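Local atomic coordinates of p800 reaction center core protein (PDB entry 5V8K), a protein that forms the core of the homodimeric heliobacterial photosynthetic reaction centre, holding bacteriochlorophylls and probably carrying light-driven electrons to an iron-sulfur cluster. Residues A319-G324 with F391-M396. Residues are numbered along the deposited sequence; the frame is centred on the assembly and turned at random.
Sequences ALIMFG and FTMVPM. With GBF (Bacteriochlorophyll g), chain B.
Ile-321 meets Met-393 and Val-394 where two antiparallel membrane helices, 311-344 and 376-401, pack side by side in the photosystem I-like fold of this reaction centre. The axes of the segments 319-324 and 391-396 approach to 8.5 Å, with N-to-C directions 160° apart. No hydrogen bond crosses; the side-chain contacts are all between apolar groups, and Ile-321 CG2 also rests on the backbone at Met-393 C and Val-394 N. The tightest point is methyl against methyl: Ile-321 CG2 lies 3.6 Å from Val-394 CG2, the isoleucine and valine lying alongside and pointing contrary ways. Met-322 reaches the same valine methyl differently, its CG 3.9 Å from Val-394 CG2 with the side chains nearly perpendicular. Val-394 CG2 is thus shared by two residues of 319-324. Ile-321 CG2 also touches Met-393 at CB.

The two branches of Ile-321 divide the work. With CG1 anti to the carbonyl carbon (chi1 -64°), CG2 turns to the neighbouring helix; CD1, at the end of CG1, is placed by chi2 against a bacteriochlorophyll g, 3.3 Å from its CAB. Leu-320 adds CD1 against the macrocycle methyl CMC at 3.5 Å, and the CA of Gly-324 approaches that methyl too. Beyond Met-322 lies an 8(1)-OH-chlorophyll aF, which also touches Val-394 and Phe-391; the second subunit comes in through its Leu-553, on Met-322. Outside the pair, Met-393 rests on Trp-275 of helix 258-291, and Pro-395, whose N makes no bond to the preceding turn and marks a kink, packs on helix 437-447.

The contact thus brings two membrane spans together and lines part of a bacteriochlorophyll site. Met-393 bends at chi3 (-70°), which brings its terminal CE to 3.7 Å from the bacteriochlorophyll bridge carbon CHB.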
ATOM      1  N   ALA A 319       4.069   8.691  27.463  1.00 43.39           N
ATOM      2  CA  ALA A 319       5.276   9.308  26.933  1.00 42.80           C
ATOM      3  C   ALA A 319       6.474   8.397  27.112  1.00 42.64           C
ATOM      4  O   ALA A 319       7.397   8.409  26.296  1.00 41.81           O
ATOM      5  CB  ALA A 319       5.541  10.675  27.613  1.00 43.90           C
ATOM      6  N   LEU A 320       6.525   7.671  28.211  1.00 46.33           N
ATOM      7  CA  LEU A 320       7.642   6.772  28.402  1.00 46.37           C
ATOM      8  C   LEU A 320       7.643   5.650  27.346  1.00 45.14           C
ATOM      9  O   LEU A 320       8.696   5.311  26.807  1.00 44.60           O
ATOM     10  CB  LEU A 320       7.593   6.217  29.817  1.00 47.86           C
ATOM     11  CG  LEU A 320       8.716   5.224  30.113  1.00 54.48           C
ATOM     12  CD1 LEU A 320      10.061   5.936  30.011  1.00 56.39           C
ATOM     13  CD2 LEU A 320       8.556   4.652  31.502  1.00 53.20           C
ATOM     14  N   ILE A 321       6.464   5.108  27.012  1.00 43.54           N
ATOM     15  CA  ILE A 321       6.332   4.111  25.949  1.00 42.48           C
ATOM     16  C   ILE A 321       6.796   4.674  24.606  1.00 43.41           C
ATOM     17  O   ILE A 321       7.491   3.993  23.838  1.00 40.47           O
ATOM     18  CB  ILE A 321       4.878   3.625  25.875  1.00 42.59           C
ATOM     19  CG1 ILE A 321       4.488   2.892  27.172  1.00 45.66           C
ATOM     20  CG2 ILE A 321       4.663   2.742  24.672  1.00 41.83           C
ATOM     21  CD1 ILE A 321       5.493   1.823  27.663  1.00 45.21           C
ATOM     22  N   MET A 322       6.394   5.912  24.291  1.00 44.72           N
ATOM     23  CA  MET A 322       6.747   6.510  23.008  1.00 45.85           C
ATOM     24  C   MET A 322       8.250   6.754  22.911  1.00 43.59           C
ATOM     25  O   MET A 322       8.850   6.578  21.851  1.00 43.71           O
ATOM     26  CB  MET A 322       5.980   7.818  22.808  1.00 43.81           C
ATOM     27  CG  MET A 322       4.504   7.658  22.480  1.00 46.56           C
ATOM     28  SD  MET A 322       3.731   9.301  22.363  1.00 46.96           S
ATOM     29  CE  MET A 322       2.000   8.909  22.142  1.00 44.44           C
ATOM     30  N   PHE A 323       8.871   7.164  24.002  1.00 43.60           N
ATOM     31  CA  PHE A 323      10.318   7.282  24.008  1.00 43.77           C
ATOM     32  C   PHE A 323      10.970   5.919  23.776  1.00 46.17           C
ATOM     33  O   PHE A 323      11.940   5.800  23.019  1.00 42.95           O
ATOM     34  CB  PHE A 323      10.764   7.895  25.335  1.00 45.20           C
ATOM     35  CG  PHE A 323      12.254   8.017  25.466  1.00 46.56           C
ATOM     36  CD1 PHE A 323      12.954   8.952  24.721  1.00 50.54           C
ATOM     37  CD2 PHE A 323      12.965   7.199  26.317  1.00 48.74           C
ATOM     38  CE1 PHE A 323      14.326   9.066  24.835  1.00 51.43           C
ATOM     39  CE2 PHE A 323      14.352   7.309  26.418  1.00 50.98           C
ATOM     40  CZ  PHE A 323      15.023   8.237  25.680  1.00 48.44           C
ATOM     41  N   GLY A 324      10.455   4.885  24.434  1.00 41.72           N
ATOM     42  CA  GLY A 324      10.978   3.540  24.269  1.00 41.63           C
ATOM     43  C   GLY A 324      10.846   3.018  22.854  1.00 43.80           C
ATOM     44  O   GLY A 324      11.589   2.119  22.462  1.00 40.21           O
ATOM     45  N   PHE A 391       6.580   0.527  19.982  1.00 35.04           N
ATOM     46  CA  PHE A 391       5.636   1.164  19.070  1.00 34.43           C
ATOM     47  C   PHE A 391       4.259   0.498  19.149  1.00 34.25           C
ATOM     48  O   PHE A 391       3.242   1.162  19.361  1.00 35.98           O
ATOM     49  CB  PHE A 391       6.254   1.086  17.666  1.00 35.78           C
ATOM     50  CG  PHE A 391       5.454   1.709  16.580  1.00 34.51           C
ATOM     51  CD1 PHE A 391       5.327   3.077  16.485  1.00 35.17           C
ATOM     52  CD2 PHE A 391       4.914   0.927  15.586  1.00 32.07           C
ATOM     53  CE1 PHE A 391       4.604   3.639  15.448  1.00 35.67           C
ATOM     54  CE2 PHE A 391       4.206   1.462  14.556  1.00 31.57           C
ATOM     55  CZ  PHE A 391       4.031   2.811  14.483  1.00 32.54           C
ATOM     56  N   THR A 392       4.218  -0.831  18.978  1.00 35.19           N
ATOM     57  CA  THR A 392       2.974  -1.581  19.131  1.00 34.97           C
ATOM     58  C   THR A 392       2.340  -1.345  20.498  1.00 37.59           C
ATOM     59  O   THR A 392       1.117  -1.276  20.622  1.00 34.98           O
ATOM     60  CB  THR A 392       3.243  -3.081  18.909  1.00 33.09           C
ATOM     61  OG1 THR A 392       3.763  -3.279  17.589  1.00 32.39           O
ATOM     62  CG2 THR A 392       1.962  -3.848  19.015  1.00 33.13           C
ATOM     63  N   MET A 393       3.148  -1.224  21.537  1.00 38.42           N
ATOM     64  CA  MET A 393       2.597  -1.009  22.872  1.00 41.74           C
ATOM     65  C   MET A 393       1.894   0.350  23.025  1.00 43.75           C
ATOM     66  O   MET A 393       1.143   0.529  24.002  1.00 42.68           O
ATOM     67  CB  MET A 393       3.696  -1.101  23.941  1.00 40.44           C
ATOM     68  CG  MET A 393       4.160  -2.509  24.317  1.00 40.57           C
ATOM     69  SD  MET A 393       5.057  -2.509  25.895  1.00 43.71           S
ATOM     70  CE  MET A 393       6.557  -1.669  25.403  1.00 43.88           C
ATOM     71  N   VAL A 394       2.110   1.307  22.115  1.00 36.48           N
ATOM     72  CA  VAL A 394       1.469   2.632  22.258  1.00 37.00           C
ATOM     73  C   VAL A 394      -0.050   2.459  22.178  1.00 41.52           C
ATOM     74  O   VAL A 394      -0.746   2.846  23.123  1.00 41.23           O
ATOM     75  CB  VAL A 394       1.996   3.654  21.225  1.00 36.45           C
ATOM     76  CG1 VAL A 394       1.143   4.912  21.174  1.00 36.91           C
ATOM     77  CG2 VAL A 394       3.454   4.046  21.573  1.00 36.83           C
ATOM     78  N   PRO A 395      -0.615   1.873  21.113  1.00 41.61           N
ATOM     79  CA  PRO A 395      -2.062   1.600  21.150  1.00 37.53           C
ATOM     80  C   PRO A 395      -2.475   0.623  22.254  1.00 38.26           C
ATOM     81  O   PRO A 395      -3.586   0.751  22.786  1.00 40.99           O
ATOM     82  CB  PRO A 395      -2.385   1.040  19.751  1.00 36.38           C
ATOM     83  CG  PRO A 395      -1.078   0.664  19.134  1.00 35.62           C
ATOM     84  CD  PRO A 395      -0.017   1.542  19.817  1.00 36.18           C
ATOM     85  N   MET A 396      -1.604  -0.307  22.653  1.00 38.07           N
ATOM     86  CA  MET A 396      -1.960  -1.275  23.694  1.00 39.82           C
ATOM     87  C   MET A 396      -2.171  -0.595  25.044  1.00 41.54           C
ATOM     88  O   MET A 396      -3.135  -0.898  25.762  1.00 41.04           O
ATOM     89  CB  MET A 396      -0.892  -2.361  23.806  1.00 38.60           C
ATOM     90  CG  MET A 396      -0.740  -3.178  22.543  1.00 39.62           C
ATOM     91  SD  MET A 396       0.556  -4.439  22.627  1.00 38.56           S
ATOM     92  CE  MET A 396      -0.248  -5.502  23.775  1.00 39.11           C
TER
HETATM   93 MG   GBF B1025      10.965  -1.669  27.614  1.00 47.99          MG
HETATM   94  CHA GBF B1025      12.557  -4.577  26.458  1.00 48.35           C
HETATM   95  CHB GBF B1025       8.219  -3.442  28.166  1.00 43.61           C
HETATM   96  CHC GBF B1025       9.820   1.133  29.198  1.00 50.01           C
HETATM   97  CHD GBF B1025      14.290  -0.279  27.793  1.00 48.64           C
HETATM   98  NA  GBF B1025      10.443  -3.531  27.241  1.00 48.29           N
HETATM   99  C1A GBF B1025      11.060  -4.558  26.633  1.00 48.52           C
HETATM  100  C2A GBF B1025      10.345  -5.882  26.702  1.00 58.54           C
HETATM  101  C3A GBF B1025       8.917  -5.326  26.801  1.00 50.22           C
HETATM  102  C4A GBF B1025       9.211  -4.027  27.464  1.00 46.73           C
HETATM  103  CMA GBF B1025       8.210  -5.143  25.442  1.00 50.37           C
HETATM  104  CAA GBF B1025      10.668  -6.793  27.898  1.00 75.71           C
HETATM  105  CBA GBF B1025      11.508  -8.022  27.550  1.00 86.76           C
HETATM  106  CGA GBF B1025      10.625  -9.206  27.192  1.00 98.24           C
HETATM  107  O1A GBF B1025      10.594 -10.213  27.896  1.00103.63           O
HETATM  108  O2A GBF B1025      10.066  -9.291  25.848  1.00 99.42           O
HETATM  109  NB  GBF B1025       9.227  -1.257  28.546  1.00 45.08           N
HETATM  110  C1B GBF B1025       8.196  -2.073  28.691  1.00 44.68           C
HETATM  111  C2B GBF B1025       7.219  -1.410  29.428  1.00 50.77           C
HETATM  112  C3B GBF B1025       7.702  -0.148  29.693  1.00 51.90           C
HETATM  113  C4B GBF B1025       8.949  -0.072  29.101  1.00 48.14           C
HETATM  114  CMB GBF B1025       5.905  -2.015  29.852  1.00 53.00           C
HETATM  115  CAB GBF B1025       7.079   0.949  30.457  1.00 59.95           C
HETATM  116  CBB GBF B1025       6.002   0.897  31.203  1.00 66.91           C
HETATM  117  NC  GBF B1025      11.880  -0.020  28.372  1.00 46.71           N
HETATM  118  C1C GBF B1025      11.252   1.043  28.878  1.00 46.95           C
HETATM  119  C2C GBF B1025      11.882   2.349  29.161  1.00 48.15           C
HETATM  120  C3C GBF B1025      13.165   1.770  28.774  1.00 53.65           C
HETATM  121  C4C GBF B1025      13.135   0.468  28.290  1.00 50.20           C
HETATM  122  CMC GBF B1025      11.371   3.332  28.108  1.00 50.49           C
HETATM  123  CAC GBF B1025      14.417   2.560  28.803  1.00 59.44           C
HETATM  124  CBC GBF B1025      14.456   3.985  29.298  1.00 59.69           C
HETATM  125  ND  GBF B1025      12.905  -2.145  27.269  1.00 46.21           N
HETATM  126  C1D GBF B1025      14.128  -1.644  27.322  1.00 49.49           C
HETATM  127  C2D GBF B1025      15.447  -2.472  26.891  1.00 53.80           C
HETATM  128  C3D GBF B1025      14.626  -3.552  26.608  1.00 46.42           C
HETATM  129  C4D GBF B1025      13.224  -3.411  26.814  1.00 45.80           C
HETATM  130  CMD GBF B1025      16.930  -2.264  26.828  1.00 57.85           C
HETATM  131  CAD GBF B1025      14.845  -4.838  25.931  1.00 49.89           C
HETATM  132  OBD GBF B1025      15.857  -5.602  25.760  1.00 55.58           O
HETATM  133  CBD GBF B1025      13.529  -5.546  25.857  1.00 50.93           C
HETATM  134  CGD GBF B1025      13.247  -6.009  24.462  1.00 51.60           C
HETATM  135  O1D GBF B1025      12.759  -5.300  23.604  1.00 52.18           O
HETATM  136  O2D GBF B1025      13.569  -7.350  24.081  1.00 56.24           O
HETATM  137  CED GBF B1025      13.490  -7.678  22.691  1.00 51.86           C